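Local coordinates for putative integron gene cassette protein (Uncultured bacterium, PDB 3FUY) that is of unknown function but is encoded on a mobile integron gene cassette and folds as a mixed beta sheet packed with helices, at residues I94-I99 against M108-L113; A46-G51 against G60-C65. All blocks are in the same frame, centred on the assembly; numbering follows the deposited sequence.

Contact 1: residues I94-I99 against M108-L113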
ATOM      1  N   ILE B  94      -8.857 -16.606   7.450  1.00 22.48           N
ATOM      2  CA  ILE B  94      -7.770 -16.696   6.482  1.00 24.51           C
ATOM      3  C   ILE B  94      -6.676 -15.687   6.865  1.00 25.31           C
ATOM      4  O   ILE B  94      -6.970 -14.630   7.435  1.00 22.24           O
ATOM      5  CB  ILE B  94      -8.270 -16.469   5.044  1.00 22.43           C
ATOM      6  CG1 ILE B  94      -7.221 -16.915   4.037  1.00 22.65           C
ATOM      7  CG2 ILE B  94      -8.667 -14.995   4.811  1.00 23.49           C
ATOM      8  CD1 ILE B  94      -7.766 -17.043   2.600  1.00 24.43           C
ATOM      9  N   ARG B  95      -5.418 -16.014   6.578  1.00 24.47           N
ATOM     10  CA  ARG B  95      -4.331 -15.071   6.845  1.00 24.09           C
ATOM     11  C   ARG B  95      -3.586 -14.722   5.577  1.00 22.20           C
ATOM     12  O   ARG B  95      -3.327 -13.548   5.286  1.00 22.21           O
ATOM     13  CB  ARG B  95      -3.347 -15.645   7.872  1.00 25.14           C
ATOM     14  CG  ARG B  95      -3.956 -15.935   9.217  1.00 25.28           C
ATOM     15  CD  ARG B  95      -4.636 -14.703   9.832  1.00 25.06           C
ATOM     16  NE  ARG B  95      -5.201 -15.059  11.128  1.00 23.84           N
ATOM     17  CZ  ARG B  95      -6.279 -14.508  11.673  1.00 27.19           C
ATOM     18  NH1 ARG B  95      -6.953 -13.538  11.042  1.00 23.93           N
ATOM     19  NH2 ARG B  95      -6.689 -14.942  12.854  1.00 27.99           N
ATOM     20  N   CYS B  96      -3.236 -15.750   4.811  1.00 22.44           N
ATOM     21  CA  CYS B  96      -2.361 -15.551   3.668  1.00 22.01           C
ATOM     22  C   CYS B  96      -2.660 -16.593   2.600  1.00 22.38           C
ATOM     23  O   CYS B  96      -2.988 -17.742   2.903  1.00 24.64           O
ATOM     24  CB  CYS B  96      -0.887 -15.647   4.108  1.00 21.24           C
ATOM     25  SG  CYS B  96       0.327 -15.628   2.758  1.00 26.45           S
ATOM     26  N   VAL B  97      -2.562 -16.179   1.349  1.00 20.77           N
ATOM     27  CA  VAL B  97      -2.566 -17.120   0.242  1.00 23.44           C
ATOM     28  C   VAL B  97      -1.214 -16.957  -0.419  1.00 24.33           C
ATOM     29  O   VAL B  97      -0.895 -15.891  -0.956  1.00 25.92           O
ATOM     30  CB  VAL B  97      -3.675 -16.810  -0.786  1.00 24.14           C
ATOM     31  CG1 VAL B  97      -3.535 -17.720  -2.010  1.00 26.25           C
ATOM     32  CG2 VAL B  97      -5.036 -16.952  -0.146  1.00 24.51           C
ATOM     33  N   ASP B  98      -0.405 -18.003  -0.337  1.00 25.19           N
ATOM     34  CA  ASP B  98       0.898 -18.020  -0.976  1.00 25.07           C
ATOM     35  C   ASP B  98       0.830 -18.846  -2.258  1.00 27.27           C
ATOM     36  O   ASP B  98       0.612 -20.069  -2.226  1.00 26.93           O
ATOM     37  CB  ASP B  98       1.952 -18.568  -0.011  1.00 28.57           C
ATOM     38  CG  ASP B  98       3.365 -18.423  -0.542  1.00 30.43           C
ATOM     39  OD1 ASP B  98       3.523 -18.243  -1.760  1.00 32.78           O
ATOM     40  OD2 ASP B  98       4.317 -18.482   0.265  1.00 33.13           O
ATOM     41  N   ILE B  99       1.012 -18.173  -3.388  1.00 25.10           N
ATOM     42  CA  ILE B  99       0.914 -18.823  -4.680  1.00 27.74           C
ATOM     43  C   ILE B  99       2.283 -19.279  -5.193  1.00 28.39           C
ATOM     44  O   ILE B  99       3.237 -18.513  -5.186  1.00 28.13           O
ATOM     45  CB  ILE B  99       0.270 -17.896  -5.730  1.00 27.65           C
ATOM     46  CG1 ILE B  99      -1.190 -17.606  -5.359  1.00 29.63           C
ATOM     47  CG2 ILE B  99       0.372 -18.515  -7.136  1.00 27.02           C
ATOM     48  CD1 ILE B  99      -1.925 -16.835  -6.404  1.00 27.03           C
HETATM   49  N   MSE B 108      -0.879 -22.211  -1.307  1.00 23.60           N
HETATM   50  CA  MSE B 108      -0.932 -22.610   0.087  1.00 25.30           C
HETATM   51  C   MSE B 108      -1.731 -21.562   0.876  1.00 25.24           C
HETATM   52  O   MSE B 108      -1.342 -20.392   0.948  1.00 25.36           O
HETATM   53  CB  MSE B 108       0.496 -22.748   0.647  1.00 25.57           C
HETATM   54  CG  MSE B 108       0.551 -23.084   2.126  1.00 24.90           C
HETATM   55 SE   MSE B 108      -0.092 -24.881   2.548  0.81 34.20          SE
HETATM   56  CE  MSE B 108       1.335 -25.934   1.704  1.00 34.31           C
ATOM     57  N   VAL B 109      -2.848 -21.980   1.458  1.00 25.02           N
ATOM     58  CA  VAL B 109      -3.688 -21.092   2.254  1.00 26.35           C
ATOM     59  C   VAL B 109      -3.434 -21.260   3.748  1.00 25.49           C
ATOM     60  O   VAL B 109      -3.663 -22.336   4.295  1.00 30.40           O
ATOM     61  CB  VAL B 109      -5.182 -21.362   2.002  1.00 24.58           C
ATOM     62  CG1 VAL B 109      -6.024 -20.313   2.760  1.00 22.04           C
ATOM     63  CG2 VAL B 109      -5.474 -21.342   0.498  1.00 23.19           C
ATOM     64  N   TYR B 110      -2.959 -20.200   4.396  1.00 24.45           N
ATOM     65  CA  TYR B 110      -2.730 -20.192   5.843  1.00 24.85           C
ATOM     66  C   TYR B 110      -3.955 -19.670   6.568  1.00 26.16           C
ATOM     67  O   TYR B 110      -4.385 -18.532   6.330  1.00 23.14           O
ATOM     68  CB  TYR B 110      -1.537 -19.290   6.194  1.00 26.85           C
ATOM     69  CG  TYR B 110      -0.251 -19.777   5.616  1.00 27.48           C
ATOM     70  CD1 TYR B 110       0.152 -19.391   4.345  1.00 27.89           C
ATOM     71  CD2 TYR B 110       0.555 -20.668   6.328  1.00 30.74           C
ATOM     72  CE1 TYR B 110       1.331 -19.866   3.801  1.00 29.97           C
ATOM     73  CE2 TYR B 110       1.727 -21.137   5.800  1.00 30.28           C
ATOM     74  CZ  TYR B 110       2.117 -20.740   4.543  1.00 31.61           C
ATOM     75  OH  TYR B 110       3.302 -21.212   4.035  1.00 29.81           O
ATOM     76  N   VAL B 111      -4.504 -20.486   7.458  1.00 22.99           N
ATOM     77  CA  VAL B 111      -5.701 -20.140   8.198  1.00 27.03           C
ATOM     78  C   VAL B 111      -5.383 -20.300   9.672  1.00 28.11           C
ATOM     79  O   VAL B 111      -4.491 -21.067  10.027  1.00 25.81           O
ATOM     80  CB  VAL B 111      -6.884 -21.056   7.823  1.00 26.92           C
ATOM     81  CG1 VAL B 111      -7.140 -20.994   6.334  1.00 24.78           C
ATOM     82  CG2 VAL B 111      -6.596 -22.522   8.236  1.00 27.33           C
ATOM     83  N   ASP B 112      -6.077 -19.545  10.514  1.00 23.85           N
ATOM     84  CA  ASP B 112      -5.999 -19.705  11.964  1.00 27.05           C
ATOM     85  C   ASP B 112      -7.317 -20.328  12.395  1.00 28.60           C
ATOM     86  O   ASP B 112      -8.378 -19.922  11.912  1.00 28.45           O
ATOM     87  CB  ASP B 112      -5.882 -18.344  12.683  1.00 27.77           C
ATOM     88  CG  ASP B 112      -4.471 -17.749  12.667  1.00 29.07           C
ATOM     89  OD1 ASP B 112      -3.534 -18.346  12.100  1.00 33.70           O
ATOM     90  OD2 ASP B 112      -4.301 -16.645  13.240  1.00 30.11           O
ATOM     91  N   LEU B 113      -7.261 -21.306  13.297  1.00 26.13           N
ATOM     92  CA  LEU B 113      -8.457 -21.782  13.982  1.00 27.66           C
ATOM     93  C   LEU B 113      -8.406 -21.237  15.403  1.00 29.26           C
ATOM     94  O   LEU B 113      -7.470 -21.526  16.154  1.00 31.79           O
ATOM     95  CB  LEU B 113      -8.533 -23.315  14.022  1.00 25.83           C
ATOM     96  CG  LEU B 113      -9.749 -23.899  14.758  1.00 28.93           C
ATOM     97  CD1 LEU B 113     -10.999 -23.839  13.888  1.00 26.93           C
ATOM     98  CD2 LEU B 113      -9.495 -25.341  15.211  1.00 33.93           C
TER
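A classic beta bulge interrupts the antiparallel hairpin of strands 91-100 and 106-116: Arg95 and Cys96 both face Tyr110. Arg95 N donates to Tyr110 O at 2.7 Å and Cys96 N gives the same oxygen a weak second bond, while Tyr110 N returns a bond to Cys96 O. Asp98 and Met108 form the next hydrogen-bonded pair. At the bulge Arg95 leaves the strand alternation, its side chain turned toward strand 106-116. Its NE (2.8 Å) and NH2 (3.0 Å) both grip Asp112 OD2 in a salt bridge, from one face of a carboxylate turned 80° against the guanidinium. Arg158 also pairs with that oxygen; NH2 is shared with Pro169 O, and NH1 pairs with Asp170 OD1. A leucine in place of Arg95 would probably leave Asp112 without one of its two arginine mates and Asp170 short of a charge partner. On the Cys96 face, the Tyr110 ring lies alongside the strand because its CG stands anti to the carbonyl carbon (chi1 -63°); CD1 meets Cys96 CB at 3.9 Å, and the edge at CE1 reaches Asp98 CB. On the opposite face, branched apolar residues suit the buried side under helix 59-79: Ile94 CD1 packs on Val109 CG1 at 3.7 Å.

Contact 2: residues A46-G51 against G60-C65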
ATOM      1  N   ALA B  46      -6.514 -10.497   4.011  1.00 21.55           N
ATOM      2  CA  ALA B  46      -5.554 -11.522   3.611  1.00 22.67           C
ATOM      3  C   ALA B  46      -4.317 -10.911   3.003  1.00 21.52           C
ATOM      4  O   ALA B  46      -4.372  -9.859   2.358  1.00 21.85           O
ATOM      5  CB  ALA B  46      -6.193 -12.508   2.628  1.00 25.01           C
ATOM      6  N   VAL B  47      -3.197 -11.590   3.196  1.00 21.93           N
ATOM      7  CA  VAL B  47      -1.993 -11.275   2.463  1.00 19.81           C
ATOM      8  C   VAL B  47      -1.850 -12.216   1.269  1.00 24.42           C
ATOM      9  O   VAL B  47      -1.929 -13.433   1.405  1.00 24.31           O
ATOM     10  CB  VAL B  47      -0.740 -11.372   3.352  1.00 21.57           C
ATOM     11  CG1 VAL B  47       0.500 -11.014   2.549  1.00 23.76           C
ATOM     12  CG2 VAL B  47      -0.874 -10.445   4.580  1.00 22.66           C
ATOM     13  N   LEU B  48      -1.615 -11.641   0.099  1.00 23.16           N
ATOM     14  CA  LEU B  48      -1.283 -12.423  -1.073  1.00 22.29           C
ATOM     15  C   LEU B  48       0.229 -12.385  -1.337  1.00 26.40           C
ATOM     16  O   LEU B  48       0.840 -11.310  -1.425  1.00 22.09           O
ATOM     17  CB  LEU B  48      -2.050 -11.914  -2.283  1.00 24.26           C
ATOM     18  CG  LEU B  48      -1.663 -12.547  -3.617  1.00 25.76           C
ATOM     19  CD1 LEU B  48      -1.945 -14.060  -3.594  1.00 25.88           C
ATOM     20  CD2 LEU B  48      -2.434 -11.861  -4.728  1.00 22.07           C
ATOM     21  N   ARG B  49       0.830 -13.567  -1.442  1.00 24.72           N
ATOM     22  CA  ARG B  49       2.261 -13.683  -1.735  1.00 28.93           C
ATOM     23  C   ARG B  49       2.502 -14.565  -2.947  1.00 28.15           C
ATOM     24  O   ARG B  49       1.960 -15.666  -3.030  1.00 26.72           O
ATOM     25  CB  ARG B  49       2.995 -14.307  -0.555  1.00 30.56           C
ATOM     26  CG  ARG B  49       3.388 -13.333   0.513  1.00 41.35           C
ATOM     27  CD  ARG B  49       4.095 -14.034   1.672  1.00 46.13           C
ATOM     28  NE  ARG B  49       4.588 -13.041   2.628  1.00 53.26           N
ATOM     29  CZ  ARG B  49       5.874 -12.828   2.890  1.00 53.63           C
ATOM     30  NH1 ARG B  49       6.809 -13.564   2.288  1.00 53.72           N
ATOM     31  NH2 ARG B  49       6.220 -11.889   3.765  1.00 53.44           N
ATOM     32  N   ILE B  50       3.312 -14.086  -3.884  1.00 26.46           N
ATOM     33  CA  ILE B  50       3.780 -14.941  -4.953  1.00 27.92           C
ATOM     34  C   ILE B  50       5.168 -15.439  -4.520  1.00 30.08           C
ATOM     35  O   ILE B  50       6.195 -14.987  -5.017  1.00 30.79           O
ATOM     36  CB  ILE B  50       3.840 -14.196  -6.289  1.00 28.30           C
ATOM     37  CG1 ILE B  50       2.604 -13.292  -6.483  1.00 27.12           C
ATOM     38  CG2 ILE B  50       4.003 -15.179  -7.432  1.00 24.16           C
ATOM     39  CD1 ILE B  50       1.246 -14.036  -6.420  1.00 24.26           C
ATOM     40  N   GLY B  51       5.166 -16.359  -3.567  1.00 27.21           N
ATOM     41  CA  GLY B  51       6.346 -16.690  -2.788  1.00 32.35           C
ATOM     42  C   GLY B  51       7.481 -17.359  -3.542  1.00 33.32           C
ATOM     43  O   GLY B  51       8.636 -16.933  -3.449  1.00 35.16           O
ATOM     44  N   GLY B  60      -5.520 -12.461 -12.017  1.00 22.76           N
ATOM     45  CA  GLY B  60      -5.888 -13.849 -11.763  1.00 26.58           C
ATOM     46  C   GLY B  60      -5.493 -14.301 -10.368  1.00 25.25           C
ATOM     47  O   GLY B  60      -6.300 -14.876  -9.633  1.00 23.93           O
ATOM     48  N   ASP B  61      -4.244 -14.037  -9.999  1.00 25.63           N
ATOM     49  CA  ASP B  61      -3.761 -14.292  -8.645  1.00 25.74           C
ATOM     50  C   ASP B  61      -4.645 -13.639  -7.563  1.00 24.59           C
ATOM     51  O   ASP B  61      -4.941 -14.244  -6.535  1.00 22.22           O
ATOM     52  CB  ASP B  61      -2.320 -13.801  -8.491  1.00 24.53           C
ATOM     53  CG  ASP B  61      -1.361 -14.469  -9.461  1.00 29.17           C
ATOM     54  OD1 ASP B  61      -1.534 -15.677  -9.750  1.00 30.44           O
ATOM     55  OD2 ASP B  61      -0.435 -13.782  -9.936  1.00 27.21           O
ATOM     56  N   ILE B  62      -5.038 -12.391  -7.780  1.00 23.50           N
ATOM     57  CA  ILE B  62      -5.872 -11.712  -6.798  1.00 21.93           C
ATOM     58  C   ILE B  62      -7.268 -12.329  -6.758  1.00 22.73           C
ATOM     59  O   ILE B  62      -7.820 -12.530  -5.688  1.00 23.41           O
ATOM     60  CB  ILE B  62      -5.926 -10.187  -7.062  1.00 23.47           C
ATOM     61  CG1 ILE B  62      -4.570  -9.565  -6.704  1.00 21.55           C
ATOM     62  CG2 ILE B  62      -7.039  -9.528  -6.244  1.00 22.53           C
ATOM     63  CD1 ILE B  62      -4.342  -8.185  -7.345  1.00 23.11           C
ATOM     64  N   ASP B  63      -7.829 -12.652  -7.924  1.00 21.00           N
ATOM     65  CA  ASP B  63      -9.133 -13.306  -7.974  1.00 23.21           C
ATOM     66  C   ASP B  63      -9.097 -14.674  -7.267  1.00 25.50           C
ATOM     67  O   ASP B  63     -10.043 -15.051  -6.575  1.00 24.24           O
ATOM     68  CB  ASP B  63      -9.602 -13.478  -9.421  1.00 23.45           C
ATOM     69  CG  ASP B  63     -11.082 -13.801  -9.508  1.00 26.28           C
ATOM     70  OD1 ASP B  63     -11.888 -12.979  -9.039  1.00 26.06           O
ATOM     71  OD2 ASP B  63     -11.440 -14.882 -10.019  1.00 30.25           O
ATOM     72  N   LEU B  64      -7.996 -15.403  -7.445  1.00 23.85           N
ATOM     73  CA  LEU B  64      -7.778 -16.678  -6.756  1.00 24.11           C
ATOM     74  C   LEU B  64      -7.809 -16.431  -5.257  1.00 23.50           C
ATOM     75  O   LEU B  64      -8.515 -17.108  -4.506  1.00 23.59           O
ATOM     76  CB  LEU B  64      -6.427 -17.282  -7.163  1.00 22.32           C
ATOM     77  CG  LEU B  64      -6.102 -18.672  -6.597  1.00 28.42           C
ATOM     78  CD1 LEU B  64      -5.114 -19.354  -7.515  1.00 33.88           C
ATOM     79  CD2 LEU B  64      -5.525 -18.585  -5.203  1.00 26.63           C
ATOM     80  N   CYS B  65      -7.064 -15.425  -4.823  1.00 23.12           N
ATOM     81  CA  CYS B  65      -7.060 -15.086  -3.408  1.00 22.78           C
ATOM     82  C   CYS B  65      -8.476 -14.761  -2.905  1.00 22.55           C
ATOM     83  O   CYS B  65      -8.899 -15.252  -1.854  1.00 18.86           O
ATOM     84  CB  CYS B  65      -6.073 -13.949  -3.121  1.00 23.03           C
ATOM     85  SG  CYS B  65      -5.839 -13.644  -1.368  1.00 26.81           S
TER
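Leu48, on strand 44-49, reaches into the side of helix 59-79 and meets three of its residues. From CB the chain runs toward the helix; its CG lies anti to the backbone N (chi1 173°), and this carries the fork of the side chain out to the helix surface. At the fork the two methyls part. CD1 comes to Cys65 CB at 4.2 Å, whereas CD2 meets Ile62 CG1 at 3.7 Å, the two side chains crossing at about a right angle. CD2 also rests 3.9 Å from Asp61 O, a carbonyl already engaged by Cys65 N in the helical i to i+4 bond, so an apolar methyl can lie beside it without depriving it of a partner. Leucine suits this place because its two branches can touch successive turns of the helix at once.

Smaller residues serve farther up the strand, where Ala46 CB faces Cys65 SG at 4.2 Å. At the other end, just past the strand, Ile50 sends CD1 across the Asp61 carboxylate, 3.9 Å from OD2. This is a van der Waals touch: both carboxylate oxygens are hydrogen-bonded, OD1 to Tyr105 OH, which helps a buried acid sit beside hydrocarbon. Ile62 also packs against Phe40 of a second subunit, so this helix surface lies at a subunit contact. The short axes lie 9.5 Å apart at 143°, a spacing bridged chiefly by side chains, as is typical of the helix in a beta-alpha-beta crossover, here packed on one face of the sheet between the neighbouring parallel strands 44-49 and 91-100 in chain order.

How the contacts relate
Strand 91-100 ties the two contacts together, for it lies beside both 106-116 and 44-49 in the sheet. Their centres are 10 Å apart. Backbone bonds stitch 94-99 to 46-51: Val97 N lies 2.8 Å from Val47 O, and Ile99 N lies 2.7 Å from Arg49 O, both probable hydrogen bonds. Leu48 CD1 of contact 2 also packs 3.4 Å from Val97 O of contact 1. The same helix serves both, since Cys65 touches Val97 and Asp61 touches Ile99, consistent with one apolar layer running under helix 59-79 across both strands. At the strand end, Asp98 OD1 accepts from Gly51 N. Along the chain, contact 2 closes before contact 1 opens.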